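Carbonic anhydrase (Porphyridium purpureum, PDB 1DDZ) probably catalyses the reversible zinc-dependent hydration of carbon dioxide to hydrogencarbonate and a proton, as a beta-class carbonic anhydrase. Local coordinates at residues A[69-74]-A[94-99]; A[126-131]-A[210-215]; A[156-161]-A[181-186]; A[322-327]-A[345-350]. All blocks are in the same frame, centred on the assembly; numbering follows the deposited sequence.

Interaction 1: A[69-74]-A[94-99]; sequences YLWIGC and VHRNIA. With ZN (zinc ion), chain C.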
# COMPACT_ATOMS: atom_id res chain seq x y z
N TYR A 69 -14.32 -9.00 18.86
CA TYR A 69 -13.22 -9.60 18.10
C TYR A 69 -13.00 -9.00 16.72
O TYR A 69 -13.94 -8.65 16.03
CB TYR A 69 -13.48 -11.09 17.85
CG TYR A 69 -13.42 -11.96 19.08
CD1 TYR A 69 -14.53 -12.13 19.88
CD2 TYR A 69 -12.23 -12.59 19.44
CE1 TYR A 69 -14.48 -12.90 21.02
CE2 TYR A 69 -12.17 -13.37 20.58
CZ TYR A 69 -13.30 -13.51 21.37
OH TYR A 69 -13.28 -14.25 22.53
N LEU A 70 -11.73 -8.85 16.37
CA LEU A 70 -11.30 -8.42 15.06
C LEU A 70 -10.71 -9.75 14.55
O LEU A 70 -9.93 -10.40 15.24
CB LEU A 70 -10.18 -7.39 15.13
CG LEU A 70 -9.84 -6.63 13.84
CD1 LEU A 70 -8.39 -6.32 13.85
CD2 LEU A 70 -10.21 -7.38 12.59
N TRP A 71 -11.12 -10.17 13.36
CA TRP A 71 -10.62 -11.39 12.77
C TRP A 71 -10.06 -11.08 11.39
O TRP A 71 -10.75 -10.56 10.51
CB TRP A 71 -11.76 -12.38 12.68
CG TRP A 71 -11.49 -13.64 11.90
CD1 TRP A 71 -11.34 -13.76 10.55
CD2 TRP A 71 -11.52 -14.98 12.42
NE1 TRP A 71 -11.30 -15.08 10.20
CE2 TRP A 71 -11.41 -15.85 11.32
CE3 TRP A 71 -11.67 -15.51 13.70
CZ2 TRP A 71 -11.44 -17.23 11.47
CZ3 TRP A 71 -11.71 -16.89 13.84
CH2 TRP A 71 -11.59 -17.73 12.73
N ILE A 72 -8.78 -11.36 11.22
CA ILE A 72 -8.08 -11.16 9.96
C ILE A 72 -7.91 -12.56 9.36
O ILE A 72 -7.19 -13.40 9.91
CB ILE A 72 -6.73 -10.47 10.19
CG1 ILE A 72 -6.97 -9.11 10.85
CG2 ILE A 72 -5.96 -10.36 8.87
CD1 ILE A 72 -5.91 -8.70 11.83
N GLY A 73 -8.65 -12.83 8.28
CA GLY A 73 -8.63 -14.12 7.64
C GLY A 73 -8.29 -14.06 6.17
O GLY A 73 -7.94 -13.02 5.64
N CYS A 74 -8.40 -15.20 5.52
CA CYS A 74 -8.08 -15.34 4.12
C CYS A 74 -9.33 -15.30 3.27
O CYS A 74 -10.38 -15.78 3.67
CB CYS A 74 -7.39 -16.69 3.90
SG CYS A 74 -6.85 -17.04 2.22
N VAL A 94 -14.67 -8.51 10.59
CA VAL A 94 -13.83 -9.29 9.68
C VAL A 94 -13.07 -8.57 8.58
O VAL A 94 -13.60 -7.69 7.90
CB VAL A 94 -14.67 -10.40 8.98
CG1 VAL A 94 -13.81 -11.26 8.11
CG2 VAL A 94 -15.40 -11.26 10.01
N HIS A 95 -11.81 -8.96 8.41
CA HIS A 95 -10.96 -8.44 7.34
C HIS A 95 -10.50 -9.71 6.62
O HIS A 95 -10.18 -10.71 7.27
CB HIS A 95 -9.76 -7.68 7.90
CG HIS A 95 -8.82 -7.15 6.85
ND1 HIS A 95 -9.26 -6.52 5.70
CD2 HIS A 95 -7.47 -7.10 6.80
CE1 HIS A 95 -8.22 -6.10 5.00
NE2 HIS A 95 -7.12 -6.44 5.64
N ARG A 96 -10.58 -9.71 5.30
CA ARG A 96 -10.14 -10.86 4.52
C ARG A 96 -9.33 -10.42 3.33
O ARG A 96 -9.70 -9.47 2.63
CB ARG A 96 -11.31 -11.70 4.03
CG ARG A 96 -12.04 -12.37 5.13
CD ARG A 96 -12.97 -13.39 4.59
NE ARG A 96 -13.72 -14.00 5.68
CZ ARG A 96 -13.24 -14.91 6.52
NH1 ARG A 96 -11.99 -15.35 6.41
NH2 ARG A 96 -13.99 -15.34 7.52
N ASN A 97 -8.22 -11.11 3.13
CA ASN A 97 -7.33 -10.82 2.01
C ASN A 97 -6.65 -12.12 1.62
O ASN A 97 -6.96 -13.17 2.19
CB ASN A 97 -6.32 -9.72 2.38
CG ASN A 97 -5.33 -10.17 3.44
OD1 ASN A 97 -5.13 -11.37 3.65
ND2 ASN A 97 -4.73 -9.21 4.13
N ILE A 98 -5.78 -12.06 0.62
CA ILE A 98 -5.06 -13.25 0.16
C ILE A 98 -4.06 -13.71 1.22
O ILE A 98 -3.13 -12.97 1.58
CB ILE A 98 -4.32 -12.99 -1.19
CG1 ILE A 98 -5.33 -12.75 -2.32
CG2 ILE A 98 -3.40 -14.19 -1.53
CD1 ILE A 98 -6.22 -13.94 -2.62
N ALA A 99 -4.26 -14.92 1.72
CA ALA A 99 -3.38 -15.54 2.71
C ALA A 99 -3.31 -14.85 4.06
O ALA A 99 -2.26 -14.87 4.70
CB ALA A 99 -1.98 -15.73 2.14
ZN ZN C . -6.22 -19.30 1.74
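Arg96 runs alongside Gly73 and brings its guanidinium group to two residues of strand 69-74. With CG anti to the carbonyl carbon (chi1 -67°) and the chain extended as far as NE, the group passes the glycine just where a CB would collide with NH1. NH1 donates to Cys74 O over 3.2 Å, a bent bond that arrives above the carbonyl plane. NH2 stands 3.8 Å from Trp71 NE1, and the indole and guanidinium planes are 67° apart, so the pair is not stacked. Cutting Arg96 back to an alanine would remove the NH1 donor and is likely to leave Cys74 O without this bond, the indole losing its neighbour. On the other face of the sheet, Ile72 CG2 meets His95 CD2 at 4.1 Å. Parallel ladder bonds run from His95 N to Trp71 O and from Gly73 N to His95 O. At its end Cys74 SG binds zinc at 2.4 Å, in a site completed by Asp76, His130 and Cys133. Strands 69-74 and 92-97 are adjacent in a beta-alpha-beta unit whose helix 81-84 lies against Trp71, Val94 and Arg96; strand 124-130 flanks 69-74 on its other side, and helix 107-119 packs on His95.

Interaction 2: A[126-131]-A[210-215]; sequences LVCGHY and QGVVYG. With ZN (zinc ion), chain C.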
# COMPACT_ATOMS: atom_id res chain seq x y z
N LEU A 126 -7.82 -11.77 16.29
CA LEU A 126 -7.43 -13.11 15.90
C LEU A 126 -6.92 -13.11 14.45
O LEU A 126 -7.53 -12.48 13.57
CB LEU A 126 -8.64 -14.07 15.98
CG LEU A 126 -9.15 -14.54 17.35
CD1 LEU A 126 -10.51 -15.14 17.24
CD2 LEU A 126 -8.22 -15.59 17.88
N VAL A 127 -5.78 -13.74 14.21
CA VAL A 127 -5.29 -13.88 12.84
C VAL A 127 -5.50 -15.36 12.57
O VAL A 127 -5.01 -16.20 13.32
CB VAL A 127 -3.81 -13.51 12.67
CG1 VAL A 127 -3.41 -13.72 11.24
CG2 VAL A 127 -3.57 -12.08 13.08
N CYS A 128 -6.31 -15.69 11.58
CA CYS A 128 -6.61 -17.08 11.30
C CYS A 128 -6.20 -17.51 9.91
O CYS A 128 -6.54 -16.84 8.94
CB CYS A 128 -8.11 -17.34 11.47
SG CYS A 128 -8.63 -19.00 11.10
N GLY A 129 -5.44 -18.60 9.85
CA GLY A 129 -4.99 -19.15 8.59
C GLY A 129 -5.72 -20.47 8.45
O GLY A 129 -6.34 -20.92 9.41
N HIS A 130 -5.59 -21.12 7.30
CA HIS A 130 -6.26 -22.39 7.09
C HIS A 130 -5.38 -23.30 6.24
O HIS A 130 -4.72 -22.84 5.32
CB HIS A 130 -7.63 -22.16 6.43
CG HIS A 130 -7.54 -21.52 5.07
ND1 HIS A 130 -8.04 -22.13 3.94
CD2 HIS A 130 -6.97 -20.37 4.65
CE1 HIS A 130 -7.78 -21.37 2.89
NE2 HIS A 130 -7.13 -20.29 3.28
N TYR A 131 -5.37 -24.59 6.56
CA TYR A 131 -4.56 -25.55 5.81
C TYR A 131 -5.06 -25.62 4.38
O TYR A 131 -6.25 -25.41 4.14
CB TYR A 131 -4.60 -26.93 6.49
CG TYR A 131 -3.96 -26.92 7.85
CD1 TYR A 131 -4.66 -27.32 8.98
CD2 TYR A 131 -2.64 -26.48 8.02
CE1 TYR A 131 -4.08 -27.28 10.23
CE2 TYR A 131 -2.04 -26.44 9.28
CZ TYR A 131 -2.77 -26.84 10.38
OH TYR A 131 -2.20 -26.80 11.64
N GLN A 210 -3.93 -13.07 19.06
CA GLN A 210 -3.68 -14.50 19.06
C GLN A 210 -3.77 -15.09 17.67
O GLN A 210 -4.52 -14.61 16.82
CB GLN A 210 -4.68 -15.16 20.01
CG GLN A 210 -5.44 -16.35 19.46
CD GLN A 210 -5.67 -17.43 20.49
OE1 GLN A 210 -6.39 -17.25 21.46
NE2 GLN A 210 -5.05 -18.58 20.28
N GLY A 211 -2.97 -16.13 17.43
CA GLY A 211 -2.96 -16.82 16.15
C GLY A 211 -3.74 -18.13 16.23
O GLY A 211 -3.72 -18.82 17.24
N VAL A 212 -4.35 -18.52 15.11
CA VAL A 212 -5.15 -19.72 15.10
C VAL A 212 -5.16 -20.28 13.65
O VAL A 212 -4.89 -19.54 12.72
CB VAL A 212 -6.56 -19.30 15.66
CG1 VAL A 212 -7.61 -19.17 14.57
CG2 VAL A 212 -6.95 -20.15 16.82
N VAL A 213 -5.31 -21.60 13.48
CA VAL A 213 -5.38 -22.22 12.13
C VAL A 213 -6.41 -23.31 12.27
O VAL A 213 -6.68 -23.73 13.38
CB VAL A 213 -4.15 -23.10 11.69
CG1 VAL A 213 -3.57 -22.66 10.35
CG2 VAL A 213 -3.15 -23.29 12.79
N TYR A 214 -6.88 -23.82 11.15
CA TYR A 214 -7.80 -24.93 11.18
C TYR A 214 -7.79 -25.56 9.82
O TYR A 214 -7.33 -24.95 8.86
CB TYR A 214 -9.23 -24.46 11.54
CG TYR A 214 -9.96 -23.73 10.43
CD1 TYR A 214 -10.91 -24.40 9.62
CD2 TYR A 214 -9.72 -22.39 10.18
CE1 TYR A 214 -11.60 -23.71 8.58
CE2 TYR A 214 -10.38 -21.72 9.17
CZ TYR A 214 -11.32 -22.37 8.36
OH TYR A 214 -11.86 -21.57 7.39
N GLY A 215 -8.25 -26.79 9.75
CA GLY A 215 -8.36 -27.46 8.48
C GLY A 215 -9.85 -27.58 8.32
O GLY A 215 -10.56 -27.92 9.29
ZN ZN C . -6.22 -19.30 1.74
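Cys128, Val212 and Tyr214 form the apolar centre, all on one face of two parallel strands. Val212 CG1 lies 3.6 Å from Cys128 SG, and the same sulfur meets the edge of the Tyr214 ring, in its plane, 3.7 Å from CD2. This is a sulfur-aromatic contact made edge-on. One face of that ring receives His130 CB, with CE2 the nearest ring atom at 3.9 Å. Farther back on this side, Leu126 and Gln210 run side by side, and CD2 of the leucine presses on CG of the glutamine. On the reverse face Val213 crosses Tyr131 at about a right angle, its CG1 above one face of the phenol ring near the rim and its CG2 3.8 Å from Tyr131 OH. Backbone bonds tie the strands together: Val127 N to Gln210 O, Val212 N to Val127 O and Gly129 N to Val212 O. Beyond them Tyr214 N makes a weak bond to Gly129 O, while Tyr131 N gives a sounder one to Tyr214 O (3.0 Å). The polar margin follows. Tyr131 OH is hydrogen-bonded to Glu181, and His130, its CG set between backbone N and carbonyl carbon (chi1 62°), swings its imidazole away from Tyr214 so that NE2 binds zinc at 2.0 Å. His130, at the end of strand 124-130, thus joins Cys74, Asp76 and Cys133 round the metal of this beta-class carbonic anhydrase site.

Interaction 3: A[156-161]-A[181-186]; sequences RDVRRM and ELNVLE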
# COMPACT_ATOMS: atom_id res chain seq x y z
N ARG A 156 6.89 -15.48 0.92
CA ARG A 156 8.24 -15.95 0.56
C ARG A 156 9.22 -15.51 1.64
O ARG A 156 10.17 -16.22 1.94
CB ARG A 156 8.65 -15.37 -0.78
CG ARG A 156 8.01 -16.07 -1.91
CD ARG A 156 8.70 -17.39 -2.10
NE ARG A 156 8.93 -17.57 -3.52
CZ ARG A 156 10.10 -17.46 -4.13
NH1 ARG A 156 11.23 -17.20 -3.48
NH2 ARG A 156 10.11 -17.54 -5.45
N ASP A 157 8.98 -14.36 2.24
CA ASP A 157 9.83 -13.90 3.32
C ASP A 157 9.65 -14.83 4.49
O ASP A 157 10.60 -15.11 5.19
CB ASP A 157 9.50 -12.48 3.73
CG ASP A 157 10.03 -11.47 2.76
OD1 ASP A 157 10.74 -11.85 1.80
OD2 ASP A 157 9.73 -10.28 2.95
N VAL A 158 8.44 -15.34 4.69
CA VAL A 158 8.18 -16.28 5.78
C VAL A 158 8.97 -17.58 5.54
O VAL A 158 9.59 -18.09 6.46
CB VAL A 158 6.68 -16.60 5.91
CG1 VAL A 158 6.43 -17.57 7.05
CG2 VAL A 158 5.91 -15.31 6.16
N ARG A 159 8.98 -18.07 4.30
CA ARG A 159 9.71 -19.30 3.98
C ARG A 159 11.21 -19.05 4.18
O ARG A 159 11.92 -19.86 4.77
CB ARG A 159 9.45 -19.77 2.55
CG ARG A 159 9.87 -21.23 2.31
CD ARG A 159 9.86 -21.64 0.83
NE ARG A 159 11.04 -21.15 0.11
CZ ARG A 159 11.96 -21.93 -0.48
NH1 ARG A 159 11.87 -23.25 -0.48
NH2 ARG A 159 13.02 -21.35 -1.01
N ARG A 160 11.66 -17.86 3.77
CA ARG A 160 13.05 -17.46 3.89
C ARG A 160 13.51 -17.39 5.35
O ARG A 160 14.50 -18.01 5.72
CB ARG A 160 13.25 -16.10 3.19
CG ARG A 160 14.65 -15.53 3.23
CD ARG A 160 14.76 -14.27 2.37
NE ARG A 160 15.21 -13.11 3.14
CZ ARG A 160 16.46 -12.64 3.17
NH1 ARG A 160 17.42 -13.24 2.46
NH2 ARG A 160 16.77 -11.59 3.92
N MET A 161 12.78 -16.65 6.17
CA MET A 161 13.09 -16.51 7.60
C MET A 161 13.01 -17.81 8.38
O MET A 161 13.63 -17.94 9.42
CB MET A 161 12.14 -15.52 8.27
CG MET A 161 12.34 -14.07 7.90
SD MET A 161 11.16 -12.98 8.75
CE MET A 161 9.63 -13.30 7.83
N GLU A 181 1.26 -22.37 9.11
CA GLU A 181 1.34 -22.11 10.55
C GLU A 181 2.34 -21.00 10.87
O GLU A 181 2.10 -20.13 11.71
CB GLU A 181 1.72 -23.39 11.29
CG GLU A 181 0.68 -24.48 11.13
CD GLU A 181 1.21 -25.87 11.46
OE1 GLU A 181 2.44 -26.03 11.60
OE2 GLU A 181 0.40 -26.81 11.53
N LEU A 182 3.48 -21.03 10.21
CA LEU A 182 4.50 -20.01 10.42
C LEU A 182 3.98 -18.67 9.86
O LEU A 182 4.29 -17.60 10.40
CB LEU A 182 5.81 -20.42 9.73
CG LEU A 182 6.58 -21.52 10.47
CD1 LEU A 182 7.72 -22.09 9.61
CD2 LEU A 182 7.12 -20.97 11.79
N ASN A 183 3.22 -18.72 8.77
CA ASN A 183 2.66 -17.50 8.19
C ASN A 183 1.75 -16.83 9.25
O ASN A 183 1.93 -15.66 9.57
CB ASN A 183 1.87 -17.80 6.90
CG ASN A 183 1.35 -16.53 6.21
OD1 ASN A 183 2.10 -15.58 6.00
ND2 ASN A 183 0.06 -16.50 5.89
N VAL A 184 0.84 -17.58 9.84
CA VAL A 184 -0.04 -17.03 10.87
C VAL A 184 0.79 -16.41 11.99
O VAL A 184 0.55 -15.26 12.37
CB VAL A 184 -0.98 -18.11 11.48
CG1 VAL A 184 -1.75 -17.54 12.66
CG2 VAL A 184 -1.95 -18.61 10.46
N LEU A 185 1.81 -17.12 12.47
CA LEU A 185 2.67 -16.61 13.56
C LEU A 185 3.36 -15.32 13.19
O LEU A 185 3.51 -14.42 14.02
CB LEU A 185 3.74 -17.63 13.97
CG LEU A 185 3.70 -18.21 15.38
CD1 LEU A 185 5.03 -18.89 15.67
CD2 LEU A 185 3.43 -17.13 16.41
N GLU A 186 3.82 -15.24 11.96
CA GLU A 186 4.48 -14.03 11.48
C GLU A 186 3.46 -12.85 11.41
O GLU A 186 3.76 -11.73 11.79
CB GLU A 186 5.10 -14.32 10.12
CG GLU A 186 6.49 -13.71 9.92
CD GLU A 186 7.49 -14.07 11.04
OE1 GLU A 186 7.81 -13.14 11.81
OE2 GLU A 186 7.95 -15.25 11.14
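The amide of Asn183 and the carboxylate of Glu186 are the flat groups that helix 156-161 meets, and neither is stacked on anything from it. Asn183 offers its oxygen: OD1 lies 3.8 Å from Val158 CG2, the two side chains crossing at about a right angle. The amide is fixed in its turn by bonds from elsewhere, for OD1 accepts from Gln187 NE2 while ND2 donates to Ala99 O and Gln101 OE1. Glu186 is touched along its stem and at its end. Met161, bent at chi3, brings its CE methyl to 3.8 Å from CG and 3.9 Å from CD of the glutamate, whereas Val158 and Glu186 run antiparallel alongside one another, CG2 to CG. Outside the two segments, Glu186 OE1 forms a salt bridge with Arg160 of the second subunit.

Val158 carries most of the contact. Its CG1, anti to the backbone N (chi1 -180°), rests 3.8 Å from Asn183 N and 4.0 Å from Leu182 CB, while CG2 serves Asn183 and Glu186. Shortened to alanine, this residue would lose both methyls, which would probably open a gap over Leu182 CB and Asn183 and leave Glu186 CG to Met161 on this side. The segment axes approach to 9.6 Å at 102°, so the helices touch over a small patch. Arg156, Arg159 and Arg160, with Asp157 and Met161, meet the second subunit; helix 172-193 has helix 266-279 against Leu182 and Leu185, helix 163-166 beside Leu182, and strand 222-227 against Val184.

Interaction 4: A[322-327]-A[345-350]; sequences EILWIG and EVFVHR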
# COMPACT_ATOMS: atom_id res chain seq x y z
N GLU A 322 -17.49 -19.30 -7.68
CA GLU A 322 -17.79 -18.65 -8.95
C GLU A 322 -18.07 -17.15 -8.77
O GLU A 322 -18.40 -16.46 -9.74
CB GLU A 322 -18.94 -19.35 -9.64
CG GLU A 322 -18.54 -20.72 -10.18
CD GLU A 322 -19.71 -21.69 -10.32
OE1 GLU A 322 -19.44 -22.85 -10.73
OE2 GLU A 322 -20.87 -21.32 -10.02
N ILE A 323 -17.89 -16.65 -7.55
CA ILE A 323 -18.10 -15.24 -7.23
C ILE A 323 -17.12 -14.66 -6.25
O ILE A 323 -16.73 -15.30 -5.29
CB ILE A 323 -19.49 -14.95 -6.62
CG1 ILE A 323 -20.04 -16.18 -5.91
CG2 ILE A 323 -20.42 -14.45 -7.67
CD1 ILE A 323 -21.47 -16.02 -5.51
N LEU A 324 -16.75 -13.41 -6.51
CA LEU A 324 -15.87 -12.68 -5.63
C LEU A 324 -16.87 -11.71 -5.00
O LEU A 324 -17.63 -11.04 -5.72
CB LEU A 324 -14.85 -11.87 -6.42
CG LEU A 324 -13.57 -11.30 -5.75
CD1 LEU A 324 -13.24 -9.99 -6.38
CD2 LEU A 324 -13.62 -11.18 -4.25
N TRP A 325 -16.85 -11.65 -3.68
CA TRP A 325 -17.71 -10.75 -2.95
C TRP A 325 -16.79 -9.77 -2.22
O TRP A 325 -15.89 -10.21 -1.50
CB TRP A 325 -18.52 -11.53 -1.92
CG TRP A 325 -19.55 -10.71 -1.22
CD1 TRP A 325 -19.35 -9.85 -0.18
CD2 TRP A 325 -20.96 -10.74 -1.45
NE1 TRP A 325 -20.55 -9.35 0.26
CE2 TRP A 325 -21.56 -9.89 -0.51
CE3 TRP A 325 -21.77 -11.42 -2.37
CZ2 TRP A 325 -22.94 -9.69 -0.45
CZ3 TRP A 325 -23.15 -11.22 -2.31
CH2 TRP A 325 -23.72 -10.36 -1.35
N ILE A 326 -16.96 -8.47 -2.46
CA ILE A 326 -16.19 -7.43 -1.79
C ILE A 326 -17.16 -6.71 -0.85
O ILE A 326 -18.06 -5.99 -1.31
CB ILE A 326 -15.61 -6.44 -2.79
CG1 ILE A 326 -14.72 -7.20 -3.77
CG2 ILE A 326 -14.86 -5.32 -2.03
CD1 ILE A 326 -14.40 -6.47 -5.06
N GLY A 327 -17.01 -6.93 0.45
CA GLY A 327 -17.91 -6.34 1.41
C GLY A 327 -17.23 -5.54 2.48
O GLY A 327 -16.01 -5.35 2.45
N GLU A 345 -18.44 -21.12 -1.34
CA GLU A 345 -18.69 -21.04 -2.76
C GLU A 345 -18.52 -19.61 -3.20
O GLU A 345 -18.69 -19.28 -4.36
CB GLU A 345 -20.04 -21.62 -3.13
CG GLU A 345 -19.99 -23.12 -3.12
CD GLU A 345 -21.25 -23.77 -3.63
OE1 GLU A 345 -22.19 -23.04 -4.03
OE2 GLU A 345 -21.30 -25.02 -3.63
N VAL A 346 -18.14 -18.75 -2.25
CA VAL A 346 -17.88 -17.35 -2.55
C VAL A 346 -16.54 -16.93 -1.94
O VAL A 346 -16.22 -17.30 -0.81
CB VAL A 346 -19.11 -16.38 -2.22
CG1 VAL A 346 -20.28 -17.13 -1.63
CG2 VAL A 346 -18.71 -15.24 -1.37
N PHE A 347 -15.72 -16.31 -2.79
CA PHE A 347 -14.39 -15.80 -2.45
C PHE A 347 -14.70 -14.42 -1.87
O PHE A 347 -15.37 -13.64 -2.53
CB PHE A 347 -13.60 -15.66 -3.76
CG PHE A 347 -12.11 -15.65 -3.58
CD1 PHE A 347 -11.43 -16.76 -3.10
CD2 PHE A 347 -11.37 -14.51 -3.94
CE1 PHE A 347 -10.04 -16.74 -2.98
CE2 PHE A 347 -9.97 -14.48 -3.82
CZ PHE A 347 -9.31 -15.60 -3.34
N VAL A 348 -14.18 -14.09 -0.69
CA VAL A 348 -14.51 -12.83 -0.04
C VAL A 348 -13.39 -11.88 0.34
O VAL A 348 -12.36 -12.28 0.89
CB VAL A 348 -15.33 -13.09 1.26
CG1 VAL A 348 -15.75 -11.78 1.91
CG2 VAL A 348 -16.55 -13.91 0.97
N HIS A 349 -13.62 -10.59 0.10
CA HIS A 349 -12.66 -9.55 0.46
C HIS A 349 -13.46 -8.56 1.33
O HIS A 349 -14.57 -8.19 0.98
CB HIS A 349 -12.12 -8.84 -0.78
CG HIS A 349 -11.16 -7.72 -0.48
ND1 HIS A 349 -10.16 -7.83 0.48
CD2 HIS A 349 -11.05 -6.47 -0.99
CE1 HIS A 349 -9.49 -6.69 0.54
NE2 HIS A 349 -10.01 -5.85 -0.34
N ARG A 350 -12.94 -8.20 2.49
CA ARG A 350 -13.62 -7.26 3.36
C ARG A 350 -12.68 -6.25 3.90
O ARG A 350 -11.59 -6.59 4.37
CB ARG A 350 -14.25 -7.95 4.55
CG ARG A 350 -15.43 -8.76 4.20
CD ARG A 350 -16.13 -9.24 5.44
NE ARG A 350 -17.27 -10.06 5.06
CZ ARG A 350 -18.40 -9.57 4.55
NH1 ARG A 350 -18.55 -8.27 4.37
NH2 ARG A 350 -19.37 -10.41 4.20
O HOH W 1 -20.12 -20.16 -6.69
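The beta-alpha-beta unit of strand 323-328, helix 335-338 and strand 346-351 pairs Leu324 with Phe347, Trp325 with Val348 and Ile326 with His349 in parallel register. Two sets of side chains result, one on each face of the sheet. On the first, Ile323 CG1 lies 3.8 Å from Val346 CB, and Val346 CG2 comes equally near Trp325 CB. On the second, Leu324 CD2 approaches the edge of the Phe347 ring, 4.0 Å from its CD2, and farther along Ile326 CG2 meets His349 CD2 obliquely. The ladder between the faces is regular: Phe347 N to Ile323 O, Trp325 N to Phe347 O at 2.7 Å, His349 N to Trp325 O and Gly327 N to His349 O. Before it starts, a water bridges the residues just ahead of the two strands, accepting from Glu322 N and donating to Glu345 O.

Toward the C-terminal end the extended Arg350 runs alongside Gly327, its NH1 3.6 Å from the glycine CA and weakly bonded to Cys328 O. His349 ND1 is satisfied by Arg96 O, which belongs to the other carbonic anhydrase unit of the chain, and Phe347 also packs against Asp76, a ligand of that unit's zinc. Strand 323-328 ends at Cys328, a ligand of the second zinc, while 346-351 meets the other unit, an arrangement that reflects the tandem of two beta-class carbonic anhydrase units within one chain.

Read from the N terminus, interaction 1 comes first, closing a short loop through helix 81-84 between adjacent strands. Interaction 2 opens later, at 126-131, and closes at 210-215 after a long, mostly helical excursion. Interaction 3 lies wholly within that excursion, crossing two of its helices, and Tyr131 and Glu181 link it to the sheet. Interaction 4 follows in series in the second carbonic anhydrase range, and no loops cross. Strands 69-74 and 124-130 are neighbours, so interactions 1 and 2 share one sheet and one zinc. Reciprocal hydrogen bonds, His95 ND1 to Arg350 O and His349 ND1 to Arg96 O, join interactions 1 and 4, tying the two units together.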